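Local coordinates for protein gamma-glutamyl-gamma-aminobutyrate hydrolase PuuD (PDB 6VTV) that hydrolyses the gamma-glutamyl linkage of gamma-glutamyl-gamma-aminobutyrate, releasing glutamate and 4-aminobutanoate in the last step of putrescine degradation, at residues L143-D148 with V183-G188; A116-L121 with Q224-W229. All coordinates share one frame; numbering follows the deposited sequence.

Interaction 1. Residues L143-D148 with V183-G188. With MN (manganese (II) ion), chain D.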
# COMPACT_ATOMS: atom_id res chain seq x y z
N LEU B 143 -6.06 -3.82 34.11
CA LEU B 143 -4.81 -4.53 33.92
C LEU B 143 -3.84 -3.69 33.10
O LEU B 143 -4.19 -2.64 32.55
CB LEU B 143 -5.06 -5.87 33.21
CG LEU B 143 -6.15 -6.78 33.79
CD1 LEU B 143 -6.54 -7.84 32.77
CD2 LEU B 143 -5.68 -7.42 35.08
N GLU B 144 -2.60 -4.16 33.01
CA GLU B 144 -1.61 -3.53 32.14
C GLU B 144 -1.81 -4.08 30.74
O GLU B 144 -1.43 -5.21 30.44
CB GLU B 144 -0.20 -3.78 32.65
CG GLU B 144 0.89 -3.14 31.80
CD GLU B 144 0.65 -1.66 31.57
OE1 GLU B 144 0.93 -0.86 32.49
OE2 GLU B 144 0.17 -1.29 30.48
N HIS B 145 -2.41 -3.27 29.87
CA HIS B 145 -2.72 -3.70 28.51
C HIS B 145 -1.60 -3.40 27.52
O HIS B 145 -1.66 -3.87 26.38
CB HIS B 145 -4.02 -3.04 28.04
CG HIS B 145 -5.25 -3.62 28.67
ND1 HIS B 145 -5.91 -4.71 28.14
CD2 HIS B 145 -5.94 -3.26 29.78
CE1 HIS B 145 -6.95 -5.00 28.90
NE2 HIS B 145 -6.99 -4.14 29.90
N ARG B 146 -0.58 -2.64 27.92
CA ARG B 146 0.52 -2.32 27.03
C ARG B 146 1.55 -3.44 27.02
O ARG B 146 1.70 -4.19 28.00
CB ARG B 146 1.20 -1.02 27.45
CG ARG B 146 0.33 0.21 27.32
CD ARG B 146 0.99 1.40 27.99
NE ARG B 146 1.23 1.15 29.40
CZ ARG B 146 1.79 2.03 30.23
NH1 ARG B 146 2.17 3.22 29.78
NH2 ARG B 146 1.98 1.72 31.50
N GLU B 147 2.27 -3.56 25.91
CA GLU B 147 3.40 -4.46 25.82
C GLU B 147 4.63 -3.81 26.44
O GLU B 147 4.68 -2.61 26.69
CB GLU B 147 3.67 -4.84 24.36
CG GLU B 147 4.51 -3.82 23.60
CD GLU B 147 3.72 -2.58 23.17
OE1 GLU B 147 2.52 -2.49 23.50
OE2 GLU B 147 4.31 -1.71 22.51
N ASP B 148 5.65 -4.64 26.71
CA ASP B 148 6.93 -4.14 27.19
C ASP B 148 7.80 -3.82 25.99
O ASP B 148 8.26 -4.75 25.30
CB ASP B 148 7.60 -5.17 28.09
CG ASP B 148 8.75 -4.59 28.90
OD1 ASP B 148 9.22 -3.48 28.56
OD2 ASP B 148 9.18 -5.25 29.87
N VAL B 183 -5.48 -13.69 24.66
CA VAL B 183 -5.14 -12.77 23.59
C VAL B 183 -3.90 -11.99 24.00
O VAL B 183 -3.61 -11.83 25.19
CB VAL B 183 -6.30 -11.80 23.27
CG1 VAL B 183 -7.54 -12.56 22.81
CG2 VAL B 183 -6.62 -10.93 24.48
N ASN B 184 -3.15 -11.52 23.00
CA ASN B 184 -2.08 -10.58 23.29
C ASN B 184 -2.67 -9.19 23.56
O ASN B 184 -3.87 -8.96 23.42
CB ASN B 184 -1.08 -10.54 22.13
CG ASN B 184 -1.73 -10.33 20.78
OD1 ASN B 184 -2.77 -9.68 20.67
ND2 ASN B 184 -1.12 -10.88 19.74
N SER B 185 -1.82 -8.26 23.97
CA SER B 185 -2.28 -6.92 24.32
C SER B 185 -1.14 -5.94 24.10
O SER B 185 -0.08 -6.07 24.72
CB SER B 185 -2.77 -6.87 25.77
OG SER B 185 -3.51 -5.69 26.03
N LEU B 186 -1.35 -4.97 23.21
CA LEU B 186 -0.35 -3.96 22.90
C LEU B 186 -1.04 -2.61 22.68
O LEU B 186 -0.98 -2.01 21.60
CB LEU B 186 0.48 -4.35 21.67
CG LEU B 186 1.18 -5.71 21.61
CD1 LEU B 186 0.26 -6.75 21.00
CD2 LEU B 186 2.48 -5.62 20.83
N HIS B 187 -1.71 -2.11 23.71
CA HIS B 187 -2.46 -0.87 23.58
C HIS B 187 -2.46 -0.11 24.90
O HIS B 187 -2.68 -0.70 25.96
CB HIS B 187 -3.90 -1.14 23.12
CG HIS B 187 -4.67 -2.05 24.02
ND1 HIS B 187 -5.71 -1.60 24.81
CD2 HIS B 187 -4.57 -3.38 24.25
CE1 HIS B 187 -6.21 -2.62 25.49
NE2 HIS B 187 -5.53 -3.71 25.17
N GLY B 188 -2.22 1.19 24.81
CA GLY B 188 -2.27 2.07 25.97
C GLY B 188 -3.57 2.85 26.02
O GLY B 188 -3.86 3.54 27.00
MN MN D . -5.76 -5.71 26.09
O HOH W 1 0.77 -6.87 27.24
O HOH W 2 -5.77 -6.73 24.03

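Interaction 2. Residues A116-L121 with Q224-W229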
# COMPACT_ATOMS: atom_id res chain seq x y z
N ALA B 116 -11.51 -4.88 11.99
CA ALA B 116 -10.65 -3.85 12.56
C ALA B 116 -9.82 -4.43 13.70
O ALA B 116 -10.32 -5.22 14.50
CB ALA B 116 -11.50 -2.68 13.07
N ILE B 117 -8.56 -4.01 13.77
CA ILE B 117 -7.59 -4.55 14.72
C ILE B 117 -6.99 -3.40 15.52
O ILE B 117 -6.47 -2.44 14.93
CB ILE B 117 -6.48 -5.35 14.01
CG1 ILE B 117 -7.06 -6.62 13.38
CG2 ILE B 117 -5.36 -5.69 14.99
CD1 ILE B 117 -6.03 -7.48 12.67
N CYS B 118 -7.06 -3.50 16.85
CA CYS B 118 -6.42 -2.58 17.79
C CYS B 118 -6.84 -1.14 17.52
O CYS B 118 -7.91 -0.71 17.96
CB CYS B 118 -4.90 -2.73 17.73
SG CYS B 118 -4.00 -1.81 19.00
N ARG B 119 -6.00 -0.37 16.82
CA ARG B 119 -6.39 1.00 16.46
C ARG B 119 -7.67 1.00 15.63
O ARG B 119 -8.46 1.94 15.71
CB ARG B 119 -5.27 1.70 15.71
CG ARG B 119 -5.51 3.19 15.51
CD ARG B 119 -4.82 3.70 14.26
NE ARG B 119 -4.32 5.05 14.43
CZ ARG B 119 -4.99 6.15 14.07
NH1 ARG B 119 -6.19 6.04 13.52
NH2 ARG B 119 -4.45 7.34 14.26
N GLY B 120 -7.87 -0.04 14.81
CA GLY B 120 -9.10 -0.12 14.04
C GLY B 120 -10.33 -0.22 14.91
O GLY B 120 -11.35 0.42 14.62
N LEU B 121 -10.27 -1.03 15.97
CA LEU B 121 -11.38 -1.08 16.92
C LEU B 121 -11.65 0.29 17.51
O LEU B 121 -12.80 0.73 17.61
CB LEU B 121 -11.08 -2.10 18.03
CG LEU B 121 -12.02 -2.10 19.24
CD1 LEU B 121 -12.27 -3.51 19.73
CD2 LEU B 121 -11.46 -1.25 20.39
N GLN B 224 -9.50 -5.66 19.97
CA GLN B 224 -8.46 -4.82 20.54
C GLN B 224 -7.09 -5.48 20.50
O GLN B 224 -6.08 -4.77 20.50
CB GLN B 224 -8.83 -4.45 21.98
CG GLN B 224 -7.86 -3.51 22.68
CD GLN B 224 -7.78 -2.14 22.02
OE1 GLN B 224 -8.64 -1.28 22.25
NE2 GLN B 224 -6.75 -1.93 21.21
N TRP B 225 -7.03 -6.80 20.45
CA TRP B 225 -5.77 -7.51 20.39
C TRP B 225 -5.28 -7.59 18.95
O TRP B 225 -5.83 -6.95 18.05
CB TRP B 225 -5.90 -8.89 21.04
CG TRP B 225 -6.91 -9.79 20.40
CD1 TRP B 225 -6.68 -10.73 19.44
CD2 TRP B 225 -8.32 -9.87 20.69
NE1 TRP B 225 -7.85 -11.38 19.11
CE2 TRP B 225 -8.87 -10.86 19.86
CE3 TRP B 225 -9.16 -9.18 21.58
CZ2 TRP B 225 -10.22 -11.19 19.89
CZ3 TRP B 225 -10.50 -9.51 21.60
CH2 TRP B 225 -11.02 -10.51 20.76
N HIS B 226 -4.23 -8.38 18.71
CA HIS B 226 -3.57 -8.47 17.41
C HIS B 226 -3.66 -9.91 16.90
O HIS B 226 -2.73 -10.70 17.08
CB HIS B 226 -2.11 -8.02 17.50
CG HIS B 226 -1.95 -6.53 17.55
ND1 HIS B 226 -1.39 -5.82 16.51
CD2 HIS B 226 -2.26 -5.63 18.50
CE1 HIS B 226 -1.37 -4.53 16.82
NE2 HIS B 226 -1.89 -4.39 18.03
N PRO B 227 -4.76 -10.27 16.24
CA PRO B 227 -4.87 -11.62 15.67
C PRO B 227 -4.03 -11.82 14.41
O PRO B 227 -3.86 -12.96 13.98
CB PRO B 227 -6.36 -11.75 15.36
CG PRO B 227 -6.81 -10.35 15.09
CD PRO B 227 -5.96 -9.45 15.96
N GLU B 228 -3.49 -10.75 13.83
CA GLU B 228 -2.65 -10.90 12.64
C GLU B 228 -1.30 -11.54 12.96
O GLU B 228 -0.63 -12.02 12.04
CB GLU B 228 -2.43 -9.53 11.98
CG GLU B 228 -1.27 -8.74 12.57
CD GLU B 228 -1.65 -8.00 13.84
OE1 GLU B 228 -2.80 -8.14 14.30
OE2 GLU B 228 -0.79 -7.28 14.39
N TRP B 229 -0.90 -11.56 14.23
CA TRP B 229 0.40 -12.08 14.63
C TRP B 229 0.44 -13.59 14.41
O TRP B 229 -0.20 -14.34 15.14
CB TRP B 229 0.67 -11.74 16.09
CG TRP B 229 1.96 -12.30 16.60
CD1 TRP B 229 2.10 -13.34 17.48
CD2 TRP B 229 3.28 -11.86 16.28
NE1 TRP B 229 3.43 -13.57 17.72
CE2 TRP B 229 4.18 -12.68 17.00
CE3 TRP B 229 3.80 -10.86 15.46
CZ2 TRP B 229 5.56 -12.52 16.92
CZ3 TRP B 229 5.17 -10.70 15.38
CH2 TRP B 229 6.03 -11.53 16.10

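Interaction 1. Residues L143-D148 with V183-G188
A serine hydroxyl serves two partners at once here: S185 OG is a manganese ligand and also donates a hydrogen bond to the main-chain oxygen of H145. OG lies 2.2 Å from the manganese ion and 2.6 Å from H145 O, which it meets in the carbonyl plane on a lone pair. With OG anti to its own backbone N (chi1 -166°), the hydroxyl faces the 143-148 loop. The same carbonyl takes a second, nearly straight bond from H187 N (3.2 Å, 173° at the hydrogen), arriving from above its plane, so two donors of one loop grip a single acceptor of the other.

H145 and H187, the histidines of the two loops, bind the same ion, H145 ND1 at 2.3 Å and H187 NE2 at 2.2 Å; with S185 OG they stand at roughly right angles to one another. Water 2, bound at 2.3 Å to the ion, sits almost straight across the metal from H145 ND1 (176°) and donates to N184 O. H161 and E210 are the last two protein ligands, making six in an octahedral-like manganese site. The imidazole planes are inclined to each other, and H145 CB lies over one face of the H187 ring, 3.6 Å from its centroid. The remaining ring nitrogens are also held, H145 NE2 by D206 and H187 ND1 by Q189 O.

Farther along, E147 crosses L186 at about a right angle, with E147 OE1 3.3 Å from L186 CB. Water 1 bridges R146 O and S185 O, while R146 NE and NH2 grip the E144 carboxylate side-on.

The two loops thus meet at the metal, with E147 and L186 resting on Q156 of helix 153-156; V183 ends strand 180-183, which pairs antiparallel with strand 161-165.

Interaction 2. Residues A116-L121 with Q224-W229
The probable Cys-His-Glu triad of the peptidase C26 family is assembled here: C118, the predicted nucleophile, faces H226, which is backed by E228. C118 sits in the sharp turn between strand 114-117 and helix 119-127, at the helix N-cap, with a positive phi (55°, psi -99°), as in a nucleophile elbow; G120 N bonds to I117 O at 2.8 Å across the turn. Chi1 of -172° turns C118 SG away from the backbone N and toward the imidazole, 3.5 Å from H226 NE2 and oblique to the ring. Across the imidazole, H226 ND1 donates to E228 OE2 at 2.6 Å, in the ring plane and onto the syn lone pair. K34 forms a salt bridge with the same oxygen.

I117 CG2 lies over one face of the H226 ring, toward its rim, and comes within 3.3 Å of W225 O, while I117 CD1 meets P227 CD at 3.8 Å. Q224 and L121 cross, Q224 OE1 lying 3.4 Å from L121 CD2, and Q224 NE2 approaches C118 SG at 3.5 Å.

A cysteine in a strand-turn-helix nucleophile elbow, facing a histidine-glutamate pair just beyond a neighbouring strand, is characteristic of class I glutamine amidotransferase folds.

How the interactions relate
From the N terminus, strand 114-117 leads into segment 116-121, which meets 224-229, just past strand 220-223, after 102 intervening residues; these two strands are parallel neighbours in the main sheet. Interaction 1 is nested inside that long loop: 143-148 and 183-188 close a shorter one of 34 residues holding helices 153-156 and 170-174, strand 161-165 and most of strand 180-183. The contacts, with centres about 12 Å apart, join directly through 183-188 and 224-229. N184 OD1 probably accepts a hydrogen bond from H226 N at 2.8 Å, and H187 CE1 packs 3.4 Å from Q224 CG. The manganese loops are thereby tied to the segment carrying the predicted catalytic histidine.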